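Local coordinates for protein BH2851 (Bacillus halodurans, PDB 2GFG) that is of unknown function but belongs to the CYTH family and is a putative adenylate cyclase, probably acting on a phosphorylated substrate, at residues R10-S15 against I174-T179; G120-S125 against S141-I146. One frame throughout, in Å; residues are numbered along the deposited sequence.

Contact 1: residues R10-S15 against I174-T179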
ATOM      1  N   ARG A  10       8.192  -1.705   7.614  1.00 47.52           N
ATOM      2  CA  ARG A  10       9.486  -2.134   7.050  1.00 45.17           C
ATOM      3  C   ARG A  10       9.209  -3.114   5.919  1.00 44.74           C
ATOM      4  O   ARG A  10       8.264  -3.874   5.984  1.00 43.47           O
ATOM      5  CB  ARG A  10      10.358  -2.786   8.116  1.00 44.79           C
ATOM      6  CG  ARG A  10      10.721  -1.864   9.294  1.00 45.51           C
ATOM      7  CD  ARG A  10      11.613  -0.684   8.855  1.00 46.69           C
ATOM      8  NE  ARG A  10      11.974   0.188   9.984  1.00 45.76           N
ATOM      9  CZ  ARG A  10      11.171   1.118  10.527  1.00 46.30           C
ATOM     10  NH1 ARG A  10       9.933   1.311  10.070  1.00 47.08           N
ATOM     11  NH2 ARG A  10      11.609   1.850  11.545  1.00 48.04           N
ATOM     12  N   LYS A  11      10.067  -3.119   4.908  1.00 44.04           N
ATOM     13  CA  LYS A  11       9.758  -3.800   3.638  1.00 45.02           C
ATOM     14  C   LYS A  11      11.003  -4.186   2.865  1.00 43.31           C
ATOM     15  O   LYS A  11      12.014  -3.515   2.941  1.00 42.41           O
ATOM     16  CB  LYS A  11       8.902  -2.868   2.758  1.00 46.26           C
ATOM     17  CG  LYS A  11       9.424  -1.413   2.741  1.00 50.35           C
ATOM     18  CD  LYS A  11       8.691  -0.520   1.772  1.00 56.17           C
ATOM     19  CE  LYS A  11       9.181   0.940   1.928  1.00 58.58           C
ATOM     20  NZ  LYS A  11       8.718   1.829   0.831  1.00 62.18           N
ATOM     21  N   THR A  12      10.907  -5.282   2.110  1.00 42.62           N
ATOM     22  CA  THR A  12      11.907  -5.617   1.096  1.00 43.47           C
ATOM     23  C   THR A  12      11.309  -6.517   0.020  1.00 43.54           C
ATOM     24  O   THR A  12      10.461  -7.364   0.308  1.00 42.83           O
ATOM     25  CB  THR A  12      13.178  -6.325   1.697  1.00 44.37           C
ATOM     26  OG1 THR A  12      14.172  -6.483   0.668  1.00 42.25           O
ATOM     27  CG2 THR A  12      12.828  -7.710   2.282  1.00 43.80           C
ATOM     28  N   LEU A  13      11.761  -6.320  -1.218  1.00 44.18           N
ATOM     29  CA  LEU A  13      11.412  -7.203  -2.324  1.00 44.15           C
ATOM     30  C   LEU A  13      12.146  -8.511  -2.173  1.00 43.53           C
ATOM     31  O   LEU A  13      13.248  -8.555  -1.606  1.00 43.35           O
ATOM     32  CB  LEU A  13      11.792  -6.567  -3.671  1.00 44.89           C
ATOM     33  CG  LEU A  13      11.038  -5.301  -4.067  1.00 46.19           C
ATOM     34  CD1 LEU A  13      11.778  -4.556  -5.161  1.00 47.86           C
ATOM     35  CD2 LEU A  13       9.620  -5.629  -4.503  1.00 46.77           C
ATOM     36  N   VAL A  14      11.541  -9.584  -2.681  1.00 43.06           N
ATOM     37  CA  VAL A  14      12.164 -10.907  -2.677  1.00 43.06           C
ATOM     38  C   VAL A  14      11.927 -11.612  -4.002  1.00 43.99           C
ATOM     39  O   VAL A  14      11.092 -11.186  -4.810  1.00 44.07           O
ATOM     40  CB  VAL A  14      11.643 -11.806  -1.487  1.00 42.49           C
ATOM     41  CG1 VAL A  14      12.132 -11.261  -0.145  1.00 40.18           C
ATOM     42  CG2 VAL A  14      10.120 -11.920  -1.500  1.00 43.92           C
ATOM     43  N   SER A  15      12.687 -12.674  -4.232  1.00 44.13           N
ATOM     44  CA  SER A  15      12.562 -13.468  -5.444  1.00 44.51           C
ATOM     45  C   SER A  15      11.322 -14.315  -5.390  1.00 44.61           C
ATOM     46  O   SER A  15      10.719 -14.478  -4.329  1.00 44.32           O
ATOM     47  CB  SER A  15      13.778 -14.374  -5.611  1.00 45.17           C
ATOM     48  OG  SER A  15      13.860 -15.305  -4.544  1.00 43.97           O
ATOM     49  N   ILE A 174      16.700 -13.754   4.549  1.00 46.51           N
ATOM     50  CA  ILE A 174      16.258 -12.889   3.461  1.00 47.95           C
ATOM     51  C   ILE A 174      17.279 -11.785   3.287  1.00 48.70           C
ATOM     52  O   ILE A 174      17.588 -11.074   4.238  1.00 48.97           O
ATOM     53  CB  ILE A 174      14.863 -12.249   3.760  1.00 48.13           C
ATOM     54  CG1 ILE A 174      13.857 -13.308   4.248  1.00 49.40           C
ATOM     55  CG2 ILE A 174      14.320 -11.509   2.519  1.00 47.72           C
ATOM     56  CD1 ILE A 174      13.652 -14.464   3.282  1.00 49.51           C
ATOM     57  N   SER A 175      17.851 -11.679   2.087  1.00 50.02           N
ATOM     58  CA  SER A 175      18.796 -10.604   1.781  1.00 50.93           C
ATOM     59  C   SER A 175      18.008  -9.363   1.394  1.00 51.06           C
ATOM     60  O   SER A 175      17.187  -9.404   0.477  1.00 51.53           O
ATOM     61  CB  SER A 175      19.753 -11.015   0.655  1.00 51.32           C
ATOM     62  OG  SER A 175      19.057 -11.259  -0.551  1.00 55.04           O
ATOM     63  N   GLN A 176      18.221  -8.275   2.129  1.00 50.94           N
ATOM     64  CA  GLN A 176      17.454  -7.052   1.935  1.00 51.35           C
ATOM     65  C   GLN A 176      17.938  -6.271   0.715  1.00 50.32           C
ATOM     66  O   GLN A 176      19.126  -6.256   0.410  1.00 50.90           O
ATOM     67  CB  GLN A 176      17.537  -6.171   3.182  1.00 51.95           C
ATOM     68  CG  GLN A 176      16.638  -4.937   3.122  1.00 54.07           C
ATOM     69  CD  GLN A 176      16.380  -4.330   4.477  1.00 53.35           C
ATOM     70  OE1 GLN A 176      17.219  -4.414   5.388  1.00 54.89           O
ATOM     71  NE2 GLN A 176      15.236  -3.693   4.621  1.00 53.87           N
ATOM     72  N   VAL A 177      16.994  -5.638   0.018  1.00 49.90           N
ATOM     73  CA  VAL A 177      17.304  -4.783  -1.146  1.00 49.52           C
ATOM     74  C   VAL A 177      16.493  -3.494  -1.070  1.00 48.84           C
ATOM     75  O   VAL A 177      15.411  -3.480  -0.462  1.00 49.23           O
ATOM     76  CB  VAL A 177      17.007  -5.514  -2.511  1.00 49.06           C
ATOM     77  CG1 VAL A 177      17.936  -6.693  -2.696  1.00 48.91           C
ATOM     78  CG2 VAL A 177      15.549  -5.958  -2.598  1.00 46.85           C
ATOM     79  N   PRO A 178      17.017  -2.384  -1.668  1.00 49.18           N
ATOM     80  CA  PRO A 178      16.262  -1.123  -1.666  1.00 49.76           C
ATOM     81  C   PRO A 178      14.869  -1.297  -2.291  1.00 49.46           C
ATOM     82  O   PRO A 178      14.740  -1.882  -3.373  1.00 49.02           O
ATOM     83  CB  PRO A 178      17.139  -0.184  -2.515  1.00 49.82           C
ATOM     84  CG  PRO A 178      18.094  -1.081  -3.232  1.00 49.28           C
ATOM     85  CD  PRO A 178      18.309  -2.239  -2.362  1.00 49.57           C
ATOM     86  N   THR A 179      13.844  -0.815  -1.595  1.00 49.39           N
ATOM     87  CA  THR A 179      12.461  -1.091  -1.966  1.00 49.66           C
ATOM     88  C   THR A 179      11.578   0.131  -1.781  1.00 50.02           C
ATOM     89  O   THR A 179      11.266   0.518  -0.657  1.00 51.03           O
ATOM     90  CB  THR A 179      11.902  -2.266  -1.126  1.00 49.40           C
ATOM     91  OG1 THR A 179      12.705  -3.431  -1.342  1.00 46.88           O
ATOM     92  CG2 THR A 179      10.439  -2.573  -1.501  1.00 49.73           C
TER
HETATM   93  O   HOH W   1      15.491 -10.351  -1.341  1.00 48.97           O
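Near T12 and T179, whose CA atoms are 5.5 Å apart, the end of strand 4-14 is passed by the irregular loop 174-179, their end-to-end directions 116° apart, too steeply for strand pairing. Two threonine hydroxyls make the main direct polar links, each taking an N-H from across the contact and donating to a carbonyl in its own segment. T12 OG1 accepts a nearly straight bond from V177 N (3.0 Å, 164°) and donates to L13 O; chi1 of -174° sets this oxygen beside the carbonyl carbon of T12, within range of both. In return T179 OG1 receives L13 N at 3.0 Å and reaches V177 O from above the carbonyl plane at 2.8 Å. Threonine suits both places, pairing a two-way hydroxyl with a methyl for packing. A water bridges L13 O and S175 O. Beyond it, V14 CG1 presses tightly on I174 CG2 at 3.5 Å. K11 NZ gives T179 O a weak bond, but its stronger partner is N181. Strand 4-14 is itself paired to strand 146-155, T12 with I151 and V14 with Y149, and I174 packs on L22 of helix 16-25 and L169 of helix 158-171.

Contact 2: residues G120-S125 against S141-I146. With EDO (1,2-ethanediol), chain G.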
ATOM      1  N   GLY A 120      -3.672   4.383 -13.008  1.00 47.67           N
ATOM      2  CA  GLY A 120      -3.609   2.941 -13.259  1.00 45.51           C
ATOM      3  C   GLY A 120      -3.904   2.092 -12.035  1.00 44.41           C
ATOM      4  O   GLY A 120      -4.103   2.612 -10.937  1.00 41.26           O
ATOM      5  N   THR A 121      -3.867   0.773 -12.228  1.00 43.80           N
ATOM      6  CA  THR A 121      -4.254  -0.182 -11.202  1.00 46.03           C
ATOM      7  C   THR A 121      -3.189  -1.268 -11.003  1.00 45.68           C
ATOM      8  O   THR A 121      -2.759  -1.910 -11.957  1.00 46.35           O
ATOM      9  CB  THR A 121      -5.601  -0.854 -11.554  1.00 46.31           C
ATOM     10  OG1 THR A 121      -6.587   0.155 -11.771  1.00 52.17           O
ATOM     11  CG2 THR A 121      -6.075  -1.795 -10.424  1.00 45.35           C
ATOM     12  N   LEU A 122      -2.808  -1.476  -9.740  1.00 45.65           N
ATOM     13  CA  LEU A 122      -1.873  -2.519  -9.346  1.00 46.10           C
ATOM     14  C   LEU A 122      -2.619  -3.536  -8.498  1.00 46.77           C
ATOM     15  O   LEU A 122      -3.250  -3.169  -7.493  1.00 45.91           O
ATOM     16  CB  LEU A 122      -0.715  -1.900  -8.549  1.00 46.86           C
ATOM     17  CG  LEU A 122       0.352  -2.826  -7.943  1.00 48.04           C
ATOM     18  CD1 LEU A 122       1.679  -2.101  -7.858  1.00 49.09           C
ATOM     19  CD2 LEU A 122      -0.052  -3.364  -6.556  1.00 47.03           C
ATOM     20  N   SER A 123      -2.561  -4.813  -8.899  1.00 45.95           N
ATOM     21  CA  SER A 123      -3.230  -5.891  -8.157  1.00 46.64           C
ATOM     22  C   SER A 123      -2.254  -6.585  -7.225  1.00 45.32           C
ATOM     23  O   SER A 123      -1.109  -6.814  -7.589  1.00 44.69           O
ATOM     24  CB  SER A 123      -3.836  -6.909  -9.117  1.00 46.76           C
ATOM     25  OG  SER A 123      -4.889  -6.330  -9.866  1.00 53.75           O
ATOM     26  N   THR A 124      -2.728  -6.943  -6.027  1.00 44.35           N
ATOM     27  CA  THR A 124      -1.898  -7.653  -5.036  1.00 44.12           C
ATOM     28  C   THR A 124      -2.638  -8.843  -4.427  1.00 43.23           C
ATOM     29  O   THR A 124      -3.799  -8.732  -4.032  1.00 42.70           O
ATOM     30  CB  THR A 124      -1.437  -6.720  -3.892  1.00 43.96           C
ATOM     31  OG1 THR A 124      -0.640  -5.657  -4.428  1.00 43.57           O
ATOM     32  CG2 THR A 124      -0.599  -7.497  -2.846  1.00 45.56           C
ATOM     33  N   SER A 125      -1.953  -9.984  -4.386  1.00 42.89           N
ATOM     34  CA  SER A 125      -2.404 -11.143  -3.651  1.00 42.53           C
ATOM     35  C   SER A 125      -1.650 -11.144  -2.331  1.00 42.06           C
ATOM     36  O   SER A 125      -0.418 -11.227  -2.316  1.00 41.71           O
ATOM     37  CB  SER A 125      -2.114 -12.408  -4.432  1.00 42.95           C
ATOM     38  OG  SER A 125      -2.613 -13.530  -3.763  1.00 46.03           O
ATOM     39  N   SER A 141       2.420  -8.983  -6.251  1.00 41.66           N
ATOM     40  CA  SER A 141       1.748  -7.912  -6.995  1.00 41.79           C
ATOM     41  C   SER A 141       1.961  -8.047  -8.488  1.00 43.21           C
ATOM     42  O   SER A 141       3.000  -8.504  -8.925  1.00 41.56           O
ATOM     43  CB  SER A 141       2.260  -6.540  -6.531  1.00 41.73           C
ATOM     44  OG  SER A 141       2.039  -6.362  -5.150  1.00 41.03           O
ATOM     45  N   SER A 142       0.957  -7.616  -9.265  1.00 44.54           N
ATOM     46  CA  SER A 142       1.049  -7.570 -10.728  1.00 45.99           C
ATOM     47  C   SER A 142       0.594  -6.204 -11.220  1.00 46.90           C
ATOM     48  O   SER A 142      -0.418  -5.675 -10.751  1.00 46.08           O
ATOM     49  CB  SER A 142       0.187  -8.652 -11.353  1.00 46.07           C
ATOM     50  OG  SER A 142      -1.188  -8.387 -11.144  1.00 48.66           O
ATOM     51  N   TYR A 143       1.335  -5.637 -12.167  1.00 48.48           N
ATOM     52  CA  TYR A 143       1.020  -4.298 -12.689  1.00 50.99           C
ATOM     53  C   TYR A 143       1.720  -4.024 -14.000  1.00 51.86           C
ATOM     54  O   TYR A 143       2.889  -4.389 -14.177  1.00 53.39           O
ATOM     55  CB  TYR A 143       1.399  -3.210 -11.657  1.00 52.30           C
ATOM     56  CG  TYR A 143       2.844  -3.284 -11.154  1.00 55.39           C
ATOM     57  CD1 TYR A 143       3.210  -4.179 -10.127  1.00 56.34           C
ATOM     58  CD2 TYR A 143       3.831  -2.427 -11.666  1.00 56.55           C
ATOM     59  CE1 TYR A 143       4.534  -4.240  -9.652  1.00 56.08           C
ATOM     60  CE2 TYR A 143       5.156  -2.476 -11.194  1.00 57.44           C
ATOM     61  CZ  TYR A 143       5.499  -3.387 -10.187  1.00 57.23           C
ATOM     62  OH  TYR A 143       6.793  -3.438  -9.725  1.00 56.74           O
ATOM     63  N   LEU A 144       0.987  -3.414 -14.939  1.00 51.43           N
ATOM     64  CA  LEU A 144       1.550  -2.974 -16.217  1.00 51.96           C
ATOM     65  C   LEU A 144       2.350  -4.099 -16.956  1.00 51.69           C
ATOM     66  O   LEU A 144       3.436  -3.852 -17.490  1.00 50.57           O
ATOM     67  CB  LEU A 144       2.440  -1.731 -15.995  1.00 52.25           C
ATOM     68  CG  LEU A 144       1.767  -0.556 -15.285  1.00 53.86           C
ATOM     69  CD1 LEU A 144       2.799   0.483 -14.827  1.00 54.49           C
ATOM     70  CD2 LEU A 144       0.708   0.086 -16.191  1.00 55.80           C
ATOM     71  N   GLY A 145       1.821  -5.332 -16.913  1.00 51.67           N
ATOM     72  CA  GLY A 145       2.426  -6.481 -17.630  1.00 52.02           C
ATOM     73  C   GLY A 145       3.424  -7.331 -16.819  1.00 52.24           C
ATOM     74  O   GLY A 145       3.653  -8.503 -17.153  1.00 53.23           O
ATOM     75  N   ILE A 146       4.032  -6.738 -15.771  1.00 50.95           N
ATOM     76  CA  ILE A 146       5.050  -7.444 -14.945  1.00 49.44           C
ATOM     77  C   ILE A 146       4.487  -7.844 -13.571  1.00 48.09           C
ATOM     78  O   ILE A 146       3.311  -7.599 -13.273  1.00 48.19           O
ATOM     79  CB  ILE A 146       6.362  -6.572 -14.768  1.00 50.04           C
ATOM     80  CG1 ILE A 146       6.124  -5.374 -13.820  1.00 50.90           C
ATOM     81  CG2 ILE A 146       6.874  -6.094 -16.128  1.00 51.91           C
ATOM     82  CD1 ILE A 146       7.377  -4.533 -13.550  1.00 52.94           C
TER
HETATM   83  C1  EDO G 502      -1.509 -16.372  -5.258  1.00 83.76           C
HETATM   84  O1  EDO G 502      -2.100 -16.249  -3.959  1.00 83.23           O
HETATM   85  C2  EDO G 502      -0.122 -15.724  -5.266  1.00 83.65           C
HETATM   86  O2  EDO G 502       0.698 -16.245  -4.201  1.00 83.71           O
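S123 and S142 pair across the beta hairpin of strands 117-131 and 134-143, part of the closed antiparallel barrel of this CYTH protein; the short segments run at 159° to each other. The two serines form a hydrogen-bonded pair: S123 N donates to S142 O at 3.0 Å, and S142 N to S123 O at 2.8 Å.

The tight side carries L122, T124, S141 and Y143, all buried. At the non-hydrogen-bonded pair, T124 OG1 and S141 OG share a hydrogen bond of 2.9 Å, so two small polar residues satisfy each other where burial would be costly. L122 and Y143 lie side by side: with CG opposite the backbone N (chi1 176°), the leucine sets CD1 3.4 Å from Y143 CD1 and turns CD2 to S141 OG. With an alanine in place of L122, the tyrosine ring would probably lose the leucine methyl against its CD1, and a gap would open beside S141. Y143 OH is hydrogen-bonded to D148 of the next strand.

The face of S123 and S142 is looser, S123 CB merely approaching S142 OG. At the end of the strand comes a type I' turn, Y143 to I146, whose exposed L144 and G145 stand off; at G145 a CB would jam against the carbonyl O of L144, so glycine is called for. On the partner strand 117-131, S125 OG hydrogen-bonds O1 of an ethanediol, probably from the crystallisation liquor, at 2.8 Å.

From the N terminus the chain first lays down segment 10-15 on strand 4-14, then runs through most of the barrel before reaching 120-125. Contact 2 closes a short loop of 15 residues, nearly all strand, when 141-146 folds back. The chain then continues through strand 146-155 and helix 158-171 to 174-179, where contact 1 closes a loop of 158 residues. The short loop thus lies wholly within the long one, and the two do not cross. Contact 2 joins neighbouring strands, whereas contact 1 ties the first strand to the loop before the last helix. Their centres are 18 Å apart, yet R185 of helix 182-190 touches L13, T179 and Y143, so one helix borders both.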